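Local coordinates for protein L-threonine-O-3-phosphate decarboxylase (Porphyromonas gingivalis, PDB 3FKD) that probably binds pyridoxal 5'-phosphate and is thought to decarboxylate L-threonine O-3-phosphate, at residues Val18-Thr23 and Gln329-Ala334; Trp25-Lys30 and Thr322-Gln327; Ala236-Ile239 and Gln245-Leu248; Arg251-Asn256 and Gly276-Leu281. One frame throughout, in Å; residues are numbered along the deposited sequence.

Contact 1 (Val18-Thr23 and Gln329-Ala334)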
loop_
_atom_site.group_PDB
_atom_site.type_symbol
_atom_site.label_atom_id
_atom_site.label_comp_id
_atom_site.label_asym_id
_atom_site.label_seq_id
_atom_site.Cartn_x
_atom_site.Cartn_y
_atom_site.Cartn_z
ATOM N N VAL A 18 2.521 13.378 25.305
ATOM C CA VAL A 18 1.093 13.050 25.280
ATOM C C VAL A 18 0.428 13.581 24.007
ATOM O O VAL A 18 0.523 14.790 23.706
ATOM C CB VAL A 18 0.388 13.632 26.513
ATOM C CG1 VAL A 18 -1.120 13.258 26.533
ATOM C CG2 VAL A 18 1.109 13.167 27.784
ATOM N N ASN A 19 -0.232 12.692 23.263
ATOM C CA ASN A 19 -0.689 13.041 21.928
ATOM C C ASN A 19 -2.170 13.369 21.845
ATOM O O ASN A 19 -3.004 12.517 22.113
ATOM C CB ASN A 19 -0.352 11.942 20.941
ATOM C CG ASN A 19 -0.323 12.444 19.519
ATOM O OD1 ASN A 19 -0.767 13.549 19.227
ATOM N ND2 ASN A 19 0.205 11.641 18.630
ATOM N N PHE A 20 -2.472 14.618 21.471
ATOM C CA PHE A 20 -3.839 15.143 21.381
ATOM C C PHE A 20 -4.171 15.365 19.885
ATOM O O PHE A 20 -5.276 15.751 19.525
ATOM C CB PHE A 20 -4.007 16.478 22.190
ATOM C CG PHE A 20 -3.890 16.330 23.697
ATOM C CD1 PHE A 20 -5.021 16.168 24.487
ATOM C CD2 PHE A 20 -2.660 16.363 24.315
ATOM C CE1 PHE A 20 -4.920 15.994 25.868
ATOM C CE2 PHE A 20 -2.563 16.206 25.682
ATOM C CZ PHE A 20 -3.692 16.008 26.459
ATOM N N SER A 21 -3.214 15.091 19.011
ATOM C CA SER A 21 -3.331 15.436 17.589
ATOM C C SER A 21 -3.860 14.338 16.634
ATOM O O SER A 21 -4.022 14.597 15.448
ATOM C CB SER A 21 -1.974 15.876 17.090
ATOM O OG SER A 21 -1.209 14.743 16.744
ATOM N N THR A 22 -4.100 13.124 17.131
ATOM C CA THR A 22 -4.555 12.050 16.279
ATOM C C THR A 22 -6.009 11.660 16.539
ATOM O O THR A 22 -6.487 11.750 17.646
ATOM C CB THR A 22 -3.573 10.783 16.281
ATOM O OG1 THR A 22 -3.878 9.884 17.356
ATOM C CG2 THR A 22 -2.092 11.210 16.352
ATOM N N THR A 23 -6.715 11.261 15.494
ATOM C CA THR A 23 -8.051 10.753 15.653
ATOM C C THR A 23 -8.000 9.241 15.739
ATOM O O THR A 23 -8.947 8.573 15.386
ATOM C CB THR A 23 -8.974 11.178 14.501
ATOM O OG1 THR A 23 -8.422 10.750 13.254
ATOM C CG2 THR A 23 -9.162 12.716 14.491
ATOM N N GLN A 329 -6.770 17.138 32.314
ATOM C CA GLN A 329 -6.683 18.138 33.365
ATOM C C GLN A 329 -5.396 18.944 33.146
ATOM O O GLN A 329 -5.400 20.175 33.069
ATOM C CB GLN A 329 -6.722 17.463 34.743
ATOM C CG GLN A 329 -6.918 18.415 35.934
ATOM C CD GLN A 329 -8.338 19.024 36.028
ATOM O OE1 GLN A 329 -9.066 19.107 35.020
ATOM N NE2 GLN A 329 -8.732 19.455 37.248
ATOM N N LEU A 330 -4.300 18.226 32.984
ATOM C CA LEU A 330 -3.000 18.835 32.811
ATOM C C LEU A 330 -2.837 19.594 31.473
ATOM O O LEU A 330 -1.936 20.432 31.325
ATOM C CB LEU A 330 -1.962 17.745 32.936
ATOM C CG LEU A 330 -0.514 18.143 32.751
ATOM C CD1 LEU A 330 -0.243 19.455 33.473
ATOM C CD2 LEU A 330 0.363 16.986 33.264
ATOM N N PHE A 331 -3.706 19.317 30.508
ATOM C CA PHE A 331 -3.690 20.060 29.262
ATOM C C PHE A 331 -4.405 21.398 29.437
ATOM O O PHE A 331 -4.073 22.387 28.794
ATOM C CB PHE A 331 -4.326 19.222 28.148
ATOM C CG PHE A 331 -4.665 19.996 26.918
ATOM C CD1 PHE A 331 -3.994 19.765 25.738
ATOM C CD2 PHE A 331 -5.673 20.943 26.934
ATOM C CE1 PHE A 331 -4.324 20.476 24.586
ATOM C CE2 PHE A 331 -5.999 21.666 25.801
ATOM C CZ PHE A 331 -5.332 21.433 24.631
ATOM N N ILE A 332 -5.393 21.419 30.323
ATOM C CA ILE A 332 -6.092 22.656 30.658
ATOM C C ILE A 332 -5.188 23.734 31.314
ATOM O O ILE A 332 -5.321 24.915 31.031
ATOM C CB ILE A 332 -7.278 22.377 31.569
ATOM C CG1 ILE A 332 -8.282 21.493 30.855
ATOM C CG2 ILE A 332 -7.929 23.703 32.025
ATOM C CD1 ILE A 332 -9.273 22.285 30.082
ATOM N N LYS A 333 -4.282 23.331 32.199
ATOM C CA LYS A 333 -3.315 24.272 32.750
ATOM C C LYS A 333 -2.368 24.701 31.640
ATOM O O LYS A 333 -2.167 25.891 31.409
ATOM C CB LYS A 333 -2.559 23.639 33.902
ATOM C CG LYS A 333 -3.517 23.100 34.936
ATOM C CD LYS A 333 -2.907 22.951 36.331
ATOM C CE LYS A 333 -4.018 22.749 37.363
ATOM N NZ LYS A 333 -3.600 21.902 38.537
ATOM N N ALA A 334 -1.809 23.723 30.943
ATOM C CA ALA A 334 -0.931 23.994 29.829
ATOM C C ALA A 334 -1.530 25.111 28.986
ATOM O O ALA A 334 -0.859 26.073 28.648
ATOM C CB ALA A 334 -0.745 22.742 29.004
#
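Phe20 and Phe331 carry this contact alone, each offering one ring. Phe331 CD1 stands 3.6 Å above the plane of the Phe20 ring, over its centre, and all six ring carbons of Phe20 accordingly lie within 4.0 Å of Phe331 CD1. The centroids are 4.7 Å apart with the planes inclined at 48°, so the two rings meet obliquely. A second touch comes from the base of the helix residue, where Phe331 CB approaches Phe20 CZ to 3.7 Å. The first torsions explain the meeting: Phe331 swings its ring anti to the backbone N (chi1 166°), whereas Phe20 places CG anti to its carbonyl carbon (chi1 -67°), and the side chains run antiparallel past one another. Phe20 sits in the middle of an Asx turn. Asn19 OD1 accepts from Ser21 N at 2.9 Å and from Ser21 OG at 2.8 Å, the hydroxyl lying in the carbonyl plane on a lone pair and the amide tilted from that plane. Met302 and Ile320, from two neighbouring strands, touch both rings, and Phe260 of helix 250-266 meets Phe331 edge-to-face. The chemistry is purely apolar and buried, consistent with helix 325-339 resting on the small sheet partly through ring packing, while polar bonds shape the turn that holds Phe20.

Contact 2 (Trp25-Lys30 and Thr322-Gln327)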
loop_
_atom_site.group_PDB
_atom_site.type_symbol
_atom_site.label_atom_id
_atom_site.label_comp_id
_atom_site.label_asym_id
_atom_site.label_seq_id
_atom_site.Cartn_x
_atom_site.Cartn_y
_atom_site.Cartn_z
ATOM N N TRP A 25 -7.965 5.932 18.141
ATOM C CA TRP A 25 -8.136 5.336 19.468
ATOM C C TRP A 25 -6.876 4.595 19.931
ATOM O O TRP A 25 -6.554 3.523 19.462
ATOM C CB TRP A 25 -9.382 4.444 19.549
ATOM C CG TRP A 25 -9.430 3.607 20.799
ATOM C CD1 TRP A 25 -9.378 2.244 20.867
ATOM C CD2 TRP A 25 -9.510 4.073 22.158
ATOM N NE1 TRP A 25 -9.435 1.830 22.166
ATOM C CE2 TRP A 25 -9.519 2.922 22.989
ATOM C CE3 TRP A 25 -9.596 5.336 22.748
ATOM C CZ2 TRP A 25 -9.582 2.995 24.389
ATOM C CZ3 TRP A 25 -9.669 5.417 24.148
ATOM C CH2 TRP A 25 -9.661 4.245 24.954
ATOM N N THR A 26 -6.196 5.178 20.911
ATOM C CA THR A 26 -4.827 4.777 21.268
ATOM C C THR A 26 -4.673 3.899 22.530
ATOM O O THR A 26 -3.656 3.241 22.723
ATOM C CB THR A 26 -3.961 6.048 21.316
ATOM O OG1 THR A 26 -3.322 6.218 20.035
ATOM C CG2 THR A 26 -2.957 6.033 22.422
ATOM N N ASP A 27 -5.700 3.888 23.368
ATOM C CA ASP A 27 -5.621 3.247 24.670
ATOM C C ASP A 27 -6.140 1.806 24.660
ATOM O O ASP A 27 -6.369 1.244 25.715
ATOM C CB ASP A 27 -6.377 4.079 25.724
ATOM C CG ASP A 27 -5.447 4.748 26.734
ATOM O OD1 ASP A 27 -4.266 4.912 26.407
ATOM O OD2 ASP A 27 -5.883 5.109 27.859
ATOM N N GLY A 28 -6.321 1.215 23.480
ATOM C CA GLY A 28 -6.789 -0.158 23.375
ATOM C C GLY A 28 -5.825 -1.160 24.003
ATOM O O GLY A 28 -4.664 -0.852 24.206
ATOM N N ASP A 29 -6.311 -2.357 24.345
ATOM C CA ASP A 29 -5.421 -3.443 24.776
ATOM C C ASP A 29 -4.803 -4.159 23.563
ATOM O O ASP A 29 -5.506 -4.830 22.787
ATOM C CB ASP A 29 -6.156 -4.452 25.640
ATOM C CG ASP A 29 -5.213 -5.412 26.345
ATOM O OD1 ASP A 29 -4.021 -5.529 25.927
ATOM O OD2 ASP A 29 -5.675 -6.048 27.337
ATOM N N LYS A 30 -3.489 -4.022 23.409
ATOM C CA LYS A 30 -2.841 -4.446 22.183
ATOM C C LYS A 30 -1.803 -5.490 22.441
ATOM O O LYS A 30 -1.113 -5.900 21.500
ATOM C CB LYS A 30 -2.158 -3.255 21.500
ATOM C CG LYS A 30 -2.979 -2.591 20.407
ATOM C CD LYS A 30 -2.679 -1.081 20.381
ATOM C CE LYS A 30 -3.365 -0.415 19.189
ATOM N NZ LYS A 30 -3.430 -1.401 18.047
ATOM N N THR A 322 -9.706 13.973 23.016
ATOM C CA THR A 322 -9.737 13.585 24.430
ATOM C C THR A 322 -8.792 12.422 24.775
ATOM O O THR A 322 -8.940 11.324 24.276
ATOM C CB THR A 322 -11.162 13.203 24.807
ATOM O OG1 THR A 322 -12.029 14.289 24.471
ATOM C CG2 THR A 322 -11.295 12.768 26.316
ATOM N N GLN A 323 -7.829 12.703 25.636
ATOM C CA GLN A 323 -6.899 11.722 26.167
ATOM C C GLN A 323 -7.389 11.278 27.557
ATOM O O GLN A 323 -8.580 11.306 27.816
ATOM C CB GLN A 323 -5.491 12.312 26.179
ATOM C CG GLN A 323 -4.963 12.662 24.757
ATOM C CD GLN A 323 -5.126 11.470 23.740
ATOM O OE1 GLN A 323 -4.636 10.370 23.982
ATOM N NE2 GLN A 323 -5.855 11.699 22.654
ATOM N N ARG A 324 -6.518 10.841 28.447
ATOM C CA ARG A 324 -7.020 10.477 29.797
ATOM C C ARG A 324 -7.432 11.706 30.684
ATOM O O ARG A 324 -6.980 12.827 30.454
ATOM C CB ARG A 324 -5.991 9.625 30.535
ATOM C CG ARG A 324 -5.776 8.271 29.922
ATOM C CD ARG A 324 -4.530 7.619 30.526
ATOM N NE ARG A 324 -4.124 6.420 29.797
ATOM C CZ ARG A 324 -3.052 5.683 30.092
ATOM N NH1 ARG A 324 -2.779 4.607 29.365
ATOM N NH2 ARG A 324 -2.252 6.016 31.105
ATOM N N PRO A 325 -8.284 11.498 31.699
ATOM C CA PRO A 325 -8.687 12.656 32.517
ATOM C C PRO A 325 -7.501 13.400 33.113
ATOM O O PRO A 325 -7.348 14.600 32.843
ATOM C CB PRO A 325 -9.548 12.038 33.604
ATOM C CG PRO A 325 -10.134 10.846 32.969
ATOM C CD PRO A 325 -9.024 10.282 32.086
ATOM N N ALA A 326 -6.650 12.712 33.860
ATOM C CA ALA A 326 -5.425 13.343 34.328
ATOM C C ALA A 326 -4.646 14.089 33.212
ATOM O O ALA A 326 -4.110 15.146 33.454
ATOM C CB ALA A 326 -4.527 12.347 35.060
ATOM N N GLN A 327 -4.567 13.555 32.001
ATOM C CA GLN A 327 -3.829 14.250 30.939
ATOM C C GLN A 327 -4.631 15.447 30.487
ATOM O O GLN A 327 -4.074 16.465 30.131
ATOM C CB GLN A 327 -3.592 13.324 29.731
ATOM C CG GLN A 327 -2.244 12.563 29.724
ATOM C CD GLN A 327 -2.353 11.110 29.279
ATOM O OE1 GLN A 327 -3.366 10.661 28.736
ATOM N NE2 GLN A 327 -1.315 10.364 29.554
#
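Arg324 starts with CG anti to the carbonyl carbon (chi1 -67°) and then runs extended from CG to NE, while Asp27 has its first torsion turned well off the staggered positions; together these bring guanidinium and carboxylate into contact, the two side chains crossing at about a right angle. The stronger bond of the salt bridge is Arg324 NE to Asp27 OD2 at 2.9 Å, nearly straight at 163°. There OD2 uses its syn lone pair and lies close to the guanidinium plane. The second bond, Arg324 NH1 to Asp27 OD1, is weak at 3.3 Å. With the carboxylate and guanidinium planes 53° apart, this is a bidentate but twisted salt bridge, with one good bond and one weak one. On the arginine's own segment, Arg324 N donates to Gln327 OE1 at 3.2 Å, so the residue at the N-cap position has its amide tied to a side chain of the first helical turn. Asp27 N in turn lies over the Trp25 indole. The contact is on the surface: it ties the loop between strand 18-19 and helix 31-39 to the start of helix 325-339, just after strand 317-321, while Thr322 packs on Phe260 and Pro325 on Asn256, both of helix 250-266.

Contact 3 (Ala236-Ile239 and Gln245-Leu248)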
loop_
_atom_site.group_PDB
_atom_site.type_symbol
_atom_site.label_atom_id
_atom_site.label_comp_id
_atom_site.label_asym_id
_atom_site.label_seq_id
_atom_site.Cartn_x
_atom_site.Cartn_y
_atom_site.Cartn_z
ATOM N N ALA A 236 -5.838 -8.031 11.094
ATOM C CA ALA A 236 -7.276 -7.930 10.858
ATOM C C ALA A 236 -8.038 -9.210 11.192
ATOM O O ALA A 236 -9.104 -9.145 11.813
ATOM C CB ALA A 236 -7.582 -7.473 9.414
ATOM N N LYS A 237 -7.503 -10.347 10.755
ATOM C CA LYS A 237 -8.082 -11.657 11.054
ATOM C C LYS A 237 -8.263 -11.867 12.562
ATOM O O LYS A 237 -9.296 -12.354 13.017
ATOM C CB LYS A 237 -7.194 -12.769 10.475
ATOM C CG LYS A 237 -7.622 -13.215 9.112
ATOM C CD LYS A 237 -6.545 -14.021 8.422
ATOM C CE LYS A 237 -6.909 -14.294 6.947
ATOM N NZ LYS A 237 -5.834 -14.952 6.191
ATOM N N PHE A 238 -7.244 -11.486 13.325
ATOM C CA PHE A 238 -7.270 -11.524 14.785
ATOM C C PHE A 238 -8.339 -10.596 15.420
ATOM O O PHE A 238 -9.134 -11.026 16.254
ATOM C CB PHE A 238 -5.881 -11.198 15.339
ATOM C CG PHE A 238 -5.707 -11.600 16.766
ATOM C CD1 PHE A 238 -5.712 -10.657 17.770
ATOM C CD2 PHE A 238 -5.558 -12.922 17.110
ATOM C CE1 PHE A 238 -5.550 -11.031 19.084
ATOM C CE2 PHE A 238 -5.410 -13.289 18.419
ATOM C CZ PHE A 238 -5.404 -12.349 19.401
ATOM N N ILE A 239 -8.353 -9.328 15.021
ATOM C CA ILE A 239 -9.413 -8.421 15.479
ATOM C C ILE A 239 -10.833 -8.980 15.207
ATOM O O ILE A 239 -11.708 -8.919 16.086
ATOM C CB ILE A 239 -9.243 -7.009 14.884
ATOM C CG1 ILE A 239 -7.980 -6.355 15.478
ATOM C CG2 ILE A 239 -10.537 -6.161 15.069
ATOM C CD1 ILE A 239 -7.294 -5.303 14.567
ATOM N N GLN A 245 -12.645 -8.359 22.590
ATOM C CA GLN A 245 -11.335 -7.843 22.963
ATOM C C GLN A 245 -11.040 -6.473 22.326
ATOM O O GLN A 245 -10.300 -5.649 22.866
ATOM C CB GLN A 245 -10.273 -8.844 22.556
ATOM C CG GLN A 245 -8.895 -8.453 22.928
ATOM C CD GLN A 245 -7.904 -9.523 22.596
ATOM O OE1 GLN A 245 -8.276 -10.693 22.373
ATOM N NE2 GLN A 245 -6.642 -9.152 22.562
ATOM N N PHE A 246 -11.623 -6.230 21.169
ATOM C CA PHE A 246 -11.254 -5.029 20.471
ATOM C C PHE A 246 -12.373 -4.010 20.443
ATOM O O PHE A 246 -12.294 -3.029 19.743
ATOM C CB PHE A 246 -10.666 -5.353 19.086
ATOM C CG PHE A 246 -9.363 -6.096 19.167
ATOM C CD1 PHE A 246 -8.191 -5.424 19.482
ATOM C CD2 PHE A 246 -9.313 -7.479 18.965
ATOM C CE1 PHE A 246 -6.991 -6.117 19.576
ATOM C CE2 PHE A 246 -8.127 -8.156 19.056
ATOM C CZ PHE A 246 -6.962 -7.472 19.353
ATOM N N THR A 247 -13.408 -4.281 21.224
ATOM C CA THR A 247 -14.501 -3.339 21.442
ATOM C C THR A 247 -14.021 -2.077 22.182
ATOM O O THR A 247 -13.255 -2.145 23.144
ATOM C CB THR A 247 -15.604 -4.007 22.234
ATOM O OG1 THR A 247 -16.253 -4.959 21.380
ATOM C CG2 THR A 247 -16.608 -2.963 22.805
ATOM N N LEU A 248 -14.471 -0.930 21.720
ATOM C CA LEU A 248 -13.912 0.333 22.182
ATOM C C LEU A 248 -14.771 0.908 23.306
ATOM O O LEU A 248 -15.994 0.889 23.200
ATOM C CB LEU A 248 -13.878 1.295 20.984
ATOM C CG LEU A 248 -13.120 2.610 20.953
ATOM C CD1 LEU A 248 -13.367 3.153 19.566
ATOM C CD2 LEU A 248 -13.613 3.597 22.036
#
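Phe246 presents its ring to Ile239 and Phe238, and both faces and an edge of it can be accounted for. Over one face stands Ile239 CG1, 3.8 Å from the ring centroid and only 7° off the normal, a well-centred CH-pi contact. The opposite face carries Gln245 CG, displaced toward the rim. At the edge, near the plane, comes the ring of Phe238: Phe238 CD1 lies 3.7 Å from Phe246 CE2, with the centroids 5.9 Å apart and the planes at 75°. The two rings touch by their outer carbons, so the steep angle does not make a T-shaped stack. Phe238 has an edge neighbour of its own in Gln245, whose NE2 is 4.1 Å from Phe238 CE1 at the end of an extended chain.

The helix backbone is also touched, Ile239 CA lying 3.6 Å from Phe246 CD2. Ile239 CG1 is anti to the carbonyl carbon (chi1 -68°), and this branch takes the face of the ring while CG2 reaches Phe246 CB. Beyond the two segments, Leu33 of helix 31-39 packs on both phenylalanines, His36 stacks on Phe238, and Tyr199 touches Ile239 and Phe246.

This is local apolar packing in which the chain folds back on the helix it has just left, fastening the loop after helix 230-241 onto that helix's last turn. The loop leads to helix 250-266, which packs on the five-stranded sheet, probably the small domain of this aminotransferase-like fold.

Contact 4 (Arg251-Asn256 and Gly276-Leu281)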
loop_
_atom_site.group_PDB
_atom_site.type_symbol
_atom_site.label_atom_id
_atom_site.label_comp_id
_atom_site.label_asym_id
_atom_site.label_seq_id
_atom_site.Cartn_x
_atom_site.Cartn_y
_atom_site.Cartn_z
ATOM N N ARG A 251 -18.540 4.926 25.705
ATOM C CA ARG A 251 -19.268 5.758 26.669
ATOM C C ARG A 251 -18.289 6.478 27.564
ATOM O O ARG A 251 -18.356 7.693 27.741
ATOM C CB ARG A 251 -20.249 4.961 27.520
ATOM C CG ARG A 251 -21.407 4.456 26.730
ATOM C CD ARG A 251 -22.696 4.445 27.526
ATOM N NE ARG A 251 -23.835 4.638 26.629
ATOM C CZ ARG A 251 -24.199 3.776 25.673
ATOM N NH1 ARG A 251 -23.520 2.634 25.491
ATOM N NH2 ARG A 251 -25.244 4.064 24.896
ATOM N N LYS A 252 -17.345 5.729 28.088
ATOM C CA LYS A 252 -16.363 6.326 28.956
ATOM C C LYS A 252 -15.492 7.407 28.232
ATOM O O LYS A 252 -15.168 8.455 28.791
ATOM C CB LYS A 252 -15.581 5.190 29.621
ATOM C CG LYS A 252 -14.213 5.528 30.110
ATOM C CD LYS A 252 -13.157 5.194 29.045
ATOM C CE LYS A 252 -11.820 5.045 29.728
ATOM N NZ LYS A 252 -12.025 4.449 31.127
ATOM N N TRP A 253 -15.134 7.170 26.979
ATOM C CA TRP A 253 -14.406 8.172 26.210
ATOM C C TRP A 253 -15.239 9.450 25.936
ATOM O O TRP A 253 -14.749 10.564 26.039
ATOM C CB TRP A 253 -13.984 7.561 24.884
ATOM C CG TRP A 253 -12.813 8.240 24.224
ATOM C CD1 TRP A 253 -11.950 9.151 24.780
ATOM C CD2 TRP A 253 -12.344 7.998 22.891
ATOM N NE1 TRP A 253 -10.998 9.518 23.859
ATOM C CE2 TRP A 253 -11.200 8.805 22.700
ATOM C CE3 TRP A 253 -12.769 7.164 21.841
ATOM C CZ2 TRP A 253 -10.482 8.805 21.496
ATOM C CZ3 TRP A 253 -12.068 7.178 20.654
ATOM C CH2 TRP A 253 -10.934 7.998 20.485
ATOM N N GLN A 254 -16.487 9.240 25.550
ATOM C CA GLN A 254 -17.444 10.268 25.187
ATOM C C GLN A 254 -17.668 11.139 26.416
ATOM O O GLN A 254 -17.692 12.357 26.338
ATOM C CB GLN A 254 -18.738 9.549 24.804
ATOM C CG GLN A 254 -19.687 10.191 23.857
ATOM C CD GLN A 254 -20.574 9.126 23.175
ATOM O OE1 GLN A 254 -20.686 9.054 21.924
ATOM N NE2 GLN A 254 -21.175 8.261 24.003
ATOM N N ARG A 255 -17.798 10.498 27.567
ATOM C CA ARG A 255 -18.066 11.200 28.793
ATOM C C ARG A 255 -16.838 11.956 29.342
ATOM O O ARG A 255 -16.974 13.051 29.854
ATOM C CB ARG A 255 -18.782 10.242 29.788
ATOM C CG ARG A 255 -18.308 10.194 31.193
ATOM C CD ARG A 255 -19.135 9.201 31.984
ATOM N NE ARG A 255 -18.515 7.870 32.152
ATOM C CZ ARG A 255 -17.429 7.626 32.898
ATOM N NH1 ARG A 255 -16.800 8.625 33.526
ATOM N NH2 ARG A 255 -16.952 6.387 33.011
ATOM N N ASN A 256 -15.641 11.419 29.202
ATOM C CA ASN A 256 -14.453 12.219 29.474
ATOM C C ASN A 256 -14.345 13.417 28.534
ATOM O O ASN A 256 -13.663 14.392 28.824
ATOM C CB ASN A 256 -13.202 11.377 29.312
ATOM C CG ASN A 256 -13.124 10.279 30.316
ATOM O OD1 ASN A 256 -13.598 10.432 31.443
ATOM N ND2 ASN A 256 -12.526 9.155 29.929
ATOM N N GLY A 276 -20.032 15.727 18.072
ATOM C CA GLY A 276 -20.698 14.477 18.407
ATOM C C GLY A 276 -19.803 13.254 18.674
ATOM O O GLY A 276 -20.288 12.126 18.702
ATOM N N THR A 277 -18.505 13.461 18.862
ATOM C CA THR A 277 -17.626 12.332 19.071
ATOM C C THR A 277 -16.462 12.722 19.963
ATOM O O THR A 277 -16.494 13.778 20.550
ATOM C CB THR A 277 -17.132 11.718 17.728
ATOM O OG1 THR A 277 -16.564 10.440 17.975
ATOM C CG2 THR A 277 -16.061 12.586 17.059
ATOM N N THR A 278 -15.421 11.893 20.035
ATOM C CA THR A 278 -14.372 12.079 21.043
ATOM C C THR A 278 -13.185 12.978 20.638
ATOM O O THR A 278 -12.247 13.176 21.415
ATOM C CB THR A 278 -13.843 10.748 21.503
ATOM O OG1 THR A 278 -13.376 10.063 20.357
ATOM C CG2 THR A 278 -14.947 9.917 22.088
ATOM N N PHE A 279 -13.227 13.516 19.436
ATOM C CA PHE A 279 -12.340 14.622 19.102
ATOM C C PHE A 279 -13.200 15.817 18.655
ATOM O O PHE A 279 -14.379 15.650 18.355
ATOM C CB PHE A 279 -11.363 14.214 17.995
ATOM C CG PHE A 279 -12.039 13.650 16.787
ATOM C CD1 PHE A 279 -12.525 14.483 15.809
ATOM C CD2 PHE A 279 -12.203 12.273 16.650
ATOM C CE1 PHE A 279 -13.172 13.962 14.717
ATOM C CE2 PHE A 279 -12.841 11.739 15.555
ATOM C CZ PHE A 279 -13.316 12.560 14.581
ATOM N N PHE A 280 -12.602 17.003 18.579
ATOM C CA PHE A 280 -13.362 18.250 18.366
ATOM C C PHE A 280 -12.444 19.401 17.931
ATOM O O PHE A 280 -11.246 19.378 18.167
ATOM C CB PHE A 280 -14.139 18.649 19.674
ATOM C CG PHE A 280 -13.260 18.690 20.888
ATOM C CD1 PHE A 280 -12.482 19.808 21.159
ATOM C CD2 PHE A 280 -13.139 17.581 21.710
ATOM C CE1 PHE A 280 -11.644 19.841 22.242
ATOM C CE2 PHE A 280 -12.285 17.597 22.781
ATOM C CZ PHE A 280 -11.545 18.751 23.063
ATOM N N LEU A 281 -13.019 20.417 17.312
ATOM C CA LEU A 281 -12.307 21.659 17.013
ATOM C C LEU A 281 -12.358 22.666 18.227
ATOM O O LEU A 281 -13.397 22.865 18.870
ATOM C CB LEU A 281 -12.930 22.270 15.746
ATOM C CG LEU A 281 -12.369 22.160 14.321
ATOM C CD1 LEU A 281 -11.264 21.165 14.071
ATOM C CD2 LEU A 281 -13.500 21.933 13.344
#
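Thr278 lies across one face of the Trp253 indole, meeting it with all three atoms of its side chain. Thr278 CB is 3.5 Å from the centroid of the six-membered ring and 17° off its normal, a CH-pi contact. Thr278 OG1 is toward the outer rim, 3.2 Å from both Trp253 CZ3 and Trp253 CH2, while Thr278 CG2 reaches the ring junction, 3.3 Å from Trp253 CD2. The threonine's first torsion (chi1 57°) sets this spread: OG1 lies between the backbone N and the carbonyl carbon, leaving the methyl anti to the latter. Thr278 CG2 also approaches the helix backbone, 3.8 Å from Gln254 N. In the next shell, Trp253 NE1 is hydrogen-bonded to Thr322 O, and Thr322 is also backbone-bonded to Thr278, so one residue positions both indole and threonine. Gln254 directs its NE2 to Thr174 OG1. Trp25 and Phe172 meet the indole at oblique ring angles, and Ile250 and Thr257 also touch Thr278. Helix and the loop leading into strand 279-284 come as near as 5.5 Å between Gln254 CA and Thr278 CA, consistent with a small branched side chain against a flat face; no hydrogen bond joins the two segments, and the contact is mainly van der Waals and CH-pi.

Burial and chemistry change together. Contact 1 is fully buried and built of two rings; contact 2, on the surface, is a salt bridge between exposed residues, yet both use helix 325-339 and they touch through Phe20 and Gln323. Contacts 3 and 4 are partly buried and rest on CH-pi packing, one with an isoleucine branch over a phenylalanine, the other with a threonine over an indole. Contacts 1 and 4 reach the same five-stranded sheet. Contacts 2 and 4 are joined by backbone and side-chain hydrogen bonds. Contact 3 stands farther off, its centre about 26 Å from that of contact 1, but Leu248 packs on Trp25 and Trp253, joining it to contacts 2 and 4.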